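Local atomic coordinates of leucine-rich repeat protein TpLRR (Treponema pallidum, PDB entry 6MLX), a protein that is of unknown function but is a secreted, probably periplasmic protein with a leucine-rich repeat architecture, a scaffold that often serves in binding other proteins. Residues 22-36 and 47-61. Sequence-based numbering, arbitrary orientation.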
loop_
_atom_site.group_PDB
_atom_site.type_symbol
_atom_site.label_atom_id
_atom_site.label_comp_id
_atom_site.label_asym_id
_atom_site.label_seq_id
_atom_site.Cartn_x
_atom_site.Cartn_y
_atom_site.Cartn_z
ATOM N N ILE A 22 -9.237 -19.936 -2.255
ATOM C CA ILE A 22 -8.174 -20.020 -3.252
ATOM C C ILE A 22 -7.160 -18.916 -2.980
ATOM O O ILE A 22 -7.538 -17.749 -2.795
ATOM C CB ILE A 22 -8.750 -19.900 -4.679
ATOM C CG1 ILE A 22 -9.759 -21.021 -4.958
ATOM C CG2 ILE A 22 -7.643 -19.914 -5.729
ATOM C CD1 ILE A 22 -9.192 -22.410 -4.752
ATOM N N ILE A 23 -5.879 -19.286 -2.936
ATOM C CA ILE A 23 -4.754 -18.361 -2.863
ATOM C C ILE A 23 -4.136 -18.268 -4.251
ATOM O O ILE A 23 -3.705 -19.285 -4.807
ATOM C CB ILE A 23 -3.707 -18.838 -1.848
ATOM C CG1 ILE A 23 -4.319 -18.939 -0.443
ATOM C CG2 ILE A 23 -2.432 -17.950 -1.924
ATOM C CD1 ILE A 23 -3.452 -19.667 0.581
ATOM N N ILE A 24 -4.081 -17.065 -4.817
ATOM C CA ILE A 24 -3.497 -16.883 -6.146
ATOM C C ILE A 24 -1.986 -16.736 -5.997
ATOM O O ILE A 24 -1.502 -15.815 -5.329
ATOM C CB ILE A 24 -4.101 -15.670 -6.863
ATOM C CG1 ILE A 24 -5.604 -15.844 -7.045
ATOM C CG2 ILE A 24 -3.442 -15.467 -8.226
ATOM C CD1 ILE A 24 -5.987 -16.956 -7.985
ATOM N N THR A 25 -1.237 -17.656 -6.606
ATOM C CA THR A 25 0.209 -17.684 -6.454
ATOM C C THR A 25 0.946 -17.100 -7.649
ATOM O O THR A 25 2.091 -16.663 -7.490
ATOM C CB THR A 25 0.697 -19.119 -6.211
ATOM O OG1 THR A 25 0.343 -19.939 -7.332
ATOM C CG2 THR A 25 0.044 -19.683 -4.979
ATOM N N ARG A 26 0.339 -17.078 -8.831
ATOM C CA ARG A 26 1.035 -16.450 -9.944
ATOM C C ARG A 26 0.019 -16.059 -11.011
ATOM O O ARG A 26 -0.947 -16.784 -11.268
ATOM C CB ARG A 26 2.129 -17.373 -10.515
ATOM C CG ARG A 26 3.009 -16.752 -11.597
ATOM C CD ARG A 26 3.815 -15.534 -11.045
ATOM N NE ARG A 26 4.989 -15.216 -11.867
ATOM C CZ ARG A 26 5.487 -13.990 -12.050
ATOM N NH1 ARG A 26 4.921 -12.930 -11.500
ATOM N NH2 ARG A 26 6.562 -13.823 -12.808
ATOM N N TYR A 27 0.226 -14.884 -11.596
ATOM C CA TYR A 27 -0.463 -14.487 -12.809
ATOM C C TYR A 27 0.455 -14.798 -13.981
ATOM O O TYR A 27 1.609 -14.352 -14.004
ATOM C CB TYR A 27 -0.835 -13.008 -12.772
ATOM C CG TYR A 27 -1.334 -12.469 -14.097
ATOM C CD1 TYR A 27 -2.465 -12.996 -14.706
ATOM C CD2 TYR A 27 -0.678 -11.418 -14.723
ATOM C CE1 TYR A 27 -2.926 -12.497 -15.909
ATOM C CE2 TYR A 27 -1.119 -10.912 -15.922
ATOM C CZ TYR A 27 -2.242 -11.453 -16.515
ATOM O OH TYR A 27 -2.672 -10.930 -17.705
ATOM N N LEU A 28 -0.056 -15.572 -14.936
ATOM C CA LEU A 28 0.743 -16.057 -16.056
ATOM C C LEU A 28 0.598 -15.210 -17.308
ATOM O O LEU A 28 1.533 -15.150 -18.116
ATOM C CB LEU A 28 0.363 -17.511 -16.380
ATOM C CG LEU A 28 0.411 -18.465 -15.179
ATOM C CD1 LEU A 28 -0.180 -19.850 -15.478
ATOM C CD2 LEU A 28 1.825 -18.582 -14.635
ATOM N N GLY A 29 -0.533 -14.542 -17.489
ATOM C CA GLY A 29 -0.778 -13.801 -18.708
ATOM C C GLY A 29 0.061 -12.538 -18.790
ATOM O O GLY A 29 0.968 -12.283 -17.994
ATOM N N LYS A 30 -0.241 -11.741 -19.808
ATOM C CA LYS A 30 0.407 -10.444 -19.999
ATOM C C LYS A 30 -0.592 -9.461 -20.589
ATOM O O LYS A 30 -0.278 -8.698 -21.509
ATOM C CB LYS A 30 1.656 -10.543 -20.888
ATOM C CG LYS A 30 2.414 -11.872 -20.818
ATOM C CD LYS A 30 3.900 -11.745 -21.176
ATOM C CE LYS A 30 4.504 -13.127 -21.505
ATOM N NZ LYS A 30 5.229 -13.717 -20.330
ATOM N N GLY A 31 -1.825 -9.484 -20.085
ATOM C CA GLY A 31 -2.804 -8.507 -20.514
ATOM C C GLY A 31 -2.500 -7.138 -19.941
ATOM O O GLY A 31 -1.569 -6.930 -19.159
ATOM N N ILE A 32 -3.300 -6.164 -20.356
ATOM C CA ILE A 32 -3.169 -4.836 -19.773
ATOM C C ILE A 32 -4.071 -4.670 -18.562
ATOM O O ILE A 32 -3.929 -3.686 -17.814
ATOM C CB ILE A 32 -3.477 -3.790 -20.852
ATOM C CG1 ILE A 32 -4.806 -4.140 -21.521
ATOM C CG2 ILE A 32 -2.356 -3.771 -21.871
ATOM C CD1 ILE A 32 -5.524 -2.961 -22.103
ATOM N N ALA A 33 -4.974 -5.623 -18.333
ATOM C CA ALA A 33 -6.010 -5.519 -17.318
ATOM C C ALA A 33 -6.367 -6.920 -16.851
ATOM O O ALA A 33 -6.696 -7.788 -17.670
ATOM C CB ALA A 33 -7.250 -4.801 -17.867
ATOM N N VAL A 34 -6.273 -7.133 -15.542
ATOM C CA VAL A 34 -6.704 -8.355 -14.878
ATOM C C VAL A 34 -7.877 -7.990 -13.981
ATOM O O VAL A 34 -7.823 -6.985 -13.259
ATOM C CB VAL A 34 -5.551 -8.984 -14.071
ATOM C CG1 VAL A 34 -6.050 -10.065 -13.107
ATOM C CG2 VAL A 34 -4.516 -9.547 -15.010
ATOM N N VAL A 35 -8.960 -8.749 -14.092
ATOM C CA VAL A 35 -10.032 -8.743 -13.109
ATOM C C VAL A 35 -9.942 -10.095 -12.415
ATOM O O VAL A 35 -10.378 -11.117 -12.959
ATOM C CB VAL A 35 -11.412 -8.519 -13.732
ATOM C CG1 VAL A 35 -12.483 -8.583 -12.647
ATOM C CG2 VAL A 35 -11.465 -7.189 -14.469
ATOM N N LEU A 36 -9.336 -10.102 -11.235
ATOM C CA LEU A 36 -9.158 -11.330 -10.484
ATOM C C LEU A 36 -10.512 -11.961 -10.178
ATOM O O LEU A 36 -11.378 -11.298 -9.579
ATOM C CB LEU A 36 -8.430 -11.042 -9.180
ATOM C CG LEU A 36 -7.880 -12.290 -8.523
ATOM C CD1 LEU A 36 -6.724 -12.759 -9.374
ATOM C CD2 LEU A 36 -7.450 -12.005 -7.086
ATOM N N GLU A 47 -6.730 -14.542 -1.222
ATOM C CA GLU A 47 -5.377 -14.054 -0.998
ATOM C C GLU A 47 -4.638 -13.909 -2.323
ATOM O O GLU A 47 -4.797 -14.736 -3.227
ATOM C CB GLU A 47 -4.621 -14.992 -0.057
ATOM C CG GLU A 47 -3.159 -14.644 0.157
ATOM C CD GLU A 47 -2.518 -15.501 1.237
ATOM O OE1 GLU A 47 -1.281 -15.644 1.243
ATOM O OE2 GLU A 47 -3.262 -16.036 2.084
ATOM N N VAL A 48 -3.848 -12.841 -2.439
ATOM C CA VAL A 48 -2.864 -12.697 -3.510
ATOM C C VAL A 48 -1.495 -12.949 -2.887
ATOM O O VAL A 48 -0.982 -12.104 -2.146
ATOM C CB VAL A 48 -2.926 -11.314 -4.177
ATOM C CG1 VAL A 48 -1.841 -11.200 -5.254
ATOM C CG2 VAL A 48 -4.298 -11.036 -4.758
ATOM N N ALA A 49 -0.892 -14.098 -3.199
ATOM C CA ALA A 49 0.291 -14.577 -2.491
ATOM C C ALA A 49 1.545 -13.776 -2.844
ATOM O O ALA A 49 1.586 -12.989 -3.796
ATOM C CB ALA A 49 0.547 -16.055 -2.795
ATOM N N THR A 50 2.576 -13.999 -2.034
ATOM C CA THR A 50 3.926 -13.480 -2.230
ATOM C C THR A 50 4.336 -13.472 -3.701
ATOM O O THR A 50 4.299 -14.506 -4.371
ATOM C CB THR A 50 4.900 -14.337 -1.410
ATOM O OG1 THR A 50 4.678 -14.109 -0.007
ATOM C CG2 THR A 50 6.339 -13.995 -1.742
ATOM N N LYS A 51 4.705 -12.289 -4.214
ATOM C CA LYS A 51 5.289 -12.111 -5.550
ATOM C C LYS A 51 4.385 -12.606 -6.686
ATOM O O LYS A 51 4.873 -12.931 -7.776
ATOM C CB LYS A 51 6.667 -12.800 -5.664
ATOM C CG LYS A 51 7.735 -12.300 -4.701
ATOM C CD LYS A 51 9.079 -13.053 -4.843
ATOM C CE LYS A 51 10.207 -12.103 -5.269
ATOM N NZ LYS A 51 11.489 -12.242 -4.439
ATOM N N ALA A 52 3.070 -12.661 -6.480
ATOM C CA ALA A 52 2.201 -13.265 -7.488
ATOM C C ALA A 52 2.173 -12.451 -8.783
ATOM O O ALA A 52 2.043 -13.017 -9.876
ATOM C CB ALA A 52 0.790 -13.440 -6.921
ATOM N N PHE A 53 2.283 -11.123 -8.696
ATOM C CA PHE A 53 2.365 -10.291 -9.896
ATOM C C PHE A 53 3.735 -9.638 -10.019
ATOM O O PHE A 53 3.872 -8.582 -10.639
ATOM C CB PHE A 53 1.283 -9.211 -9.921
ATOM C CG PHE A 53 -0.118 -9.737 -10.010
ATOM C CD1 PHE A 53 -0.837 -9.636 -11.189
ATOM C CD2 PHE A 53 -0.724 -10.317 -8.913
ATOM C CE1 PHE A 53 -2.138 -10.108 -11.267
ATOM C CE2 PHE A 53 -2.015 -10.791 -8.983
ATOM C CZ PHE A 53 -2.726 -10.690 -10.162
ATOM N N TYR A 54 4.741 -10.249 -9.408
ATOM C CA TYR A 54 6.087 -9.699 -9.397
ATOM C C TYR A 54 6.587 -9.459 -10.823
ATOM O O TYR A 54 6.581 -10.373 -11.655
ATOM C CB TYR A 54 6.990 -10.669 -8.647
ATOM C CG TYR A 54 8.405 -10.232 -8.451
ATOM C CD1 TYR A 54 8.790 -9.549 -7.299
ATOM C CD2 TYR A 54 9.370 -10.522 -9.398
ATOM C CE1 TYR A 54 10.100 -9.155 -7.105
ATOM C CE2 TYR A 54 10.690 -10.129 -9.218
ATOM C CZ TYR A 54 11.048 -9.454 -8.066
ATOM O OH TYR A 54 12.353 -9.060 -7.878
ATOM N N GLY A 55 6.985 -8.218 -11.107
ATOM C CA GLY A 55 7.543 -7.874 -12.400
ATOM C C GLY A 55 6.583 -7.848 -13.570
ATOM O O GLY A 55 7.034 -7.853 -14.720
ATOM N N CYS A 56 5.271 -7.802 -13.334
ATOM C CA CYS A 56 4.312 -7.849 -14.445
ATOM C C CYS A 56 4.190 -6.457 -15.061
ATOM O O CYS A 56 3.200 -5.740 -14.884
ATOM C CB CYS A 56 2.961 -8.377 -13.982
ATOM S SG CYS A 56 2.985 -10.128 -13.525
ATOM N N VAL A 57 5.220 -6.082 -15.828
ATOM C CA VAL A 57 5.308 -4.737 -16.393
ATOM C C VAL A 57 4.210 -4.427 -17.396
ATOM O O VAL A 57 4.048 -3.263 -17.777
ATOM C CB VAL A 57 6.675 -4.504 -17.073
ATOM C CG1 VAL A 57 7.797 -4.504 -16.046
ATOM C CG2 VAL A 57 6.919 -5.547 -18.171
ATOM N N SER A 58 3.449 -5.429 -17.833
ATOM C CA SER A 58 2.375 -5.198 -18.788
ATOM C C SER A 58 1.123 -4.603 -18.157
ATOM O O SER A 58 0.315 -3.999 -18.869
ATOM C CB SER A 58 2.000 -6.514 -19.460
ATOM O OG SER A 58 1.494 -7.413 -18.485
ATOM N N LEU A 59 0.927 -4.780 -16.852
ATOM C CA LEU A 59 -0.351 -4.463 -16.229
ATOM C C LEU A 59 -0.534 -2.961 -16.078
ATOM O O LEU A 59 0.387 -2.250 -15.663
ATOM C CB LEU A 59 -0.462 -5.159 -14.873
ATOM C CG LEU A 59 -0.941 -6.599 -15.044
ATOM C CD1 LEU A 59 -0.751 -7.416 -13.781
ATOM C CD2 LEU A 59 -2.402 -6.579 -15.463
ATOM N N VAL A 60 -1.729 -2.492 -16.438
ATOM C CA VAL A 60 -2.139 -1.110 -16.245
ATOM C C VAL A 60 -3.227 -0.997 -15.181
ATOM O O VAL A 60 -3.247 -0.038 -14.405
ATOM C CB VAL A 60 -2.608 -0.507 -17.589
ATOM C CG1 VAL A 60 -3.201 0.900 -17.418
ATOM C CG2 VAL A 60 -1.453 -0.482 -18.580
ATOM N N ARG A 61 -4.129 -1.976 -15.123
ATOM C CA ARG A 61 -5.238 -1.977 -14.179
ATOM C C ARG A 61 -5.417 -3.382 -13.625
ATOM O O ARG A 61 -5.351 -4.369 -14.367
ATOM C CB ARG A 61 -6.555 -1.517 -14.836
ATOM C CG ARG A 61 -6.491 -0.238 -15.642
ATOM C CD ARG A 61 -7.525 -0.289 -16.770
ATOM N NE ARG A 61 -7.148 0.546 -17.907
ATOM C CZ ARG A 61 -6.920 0.069 -19.132
ATOM N NH1 ARG A 61 -7.040 -1.240 -19.374
ATOM N NH2 ARG A 61 -6.574 0.897 -20.117
HETATM O O HOH W 1 3.247 -16.883 -4.699
#
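I23 and I24 run parallel to E47 and V48, and A33 pairs in parallel with R61, so two neighbouring coils of the leucine-rich repeat solenoid pair at two places, with four more residues between them in 47-61. I24 bonds to the neighbouring strand through both its N and its O: N donates to E47 O (2.9 Å) and O accepts from A49 N. Between the two strand pairs the 47-61 chain runs through a series of beta turns. There A52 O receives Y27 N at 3.1 Å and a weak bond from R26 NH1. The R26 chain bends at chi2 (63°), which brings the guanidinium back to the turns, and NH1 also donates to Y54 O, near the guanidinium plane. Inside the coil Y27 CB sits over the face of the F53 ring, 3.9 Å from its centroid. The two rings are nearly parallel but slid apart so that they barely overlap, whereas F53 does stack on F76 of the next coil. C56 SG lies at the edge of the Y27 ring. V34 CG2 packs on L59 CD2 at 3.7 Å. I32 O accepts from both V60 N and R61 N. A water donates to both T25 O and T50 O, joining the two chains. S58 OG donates to G31 O at 3.2 Å, while G31 N donates to Y27 OH.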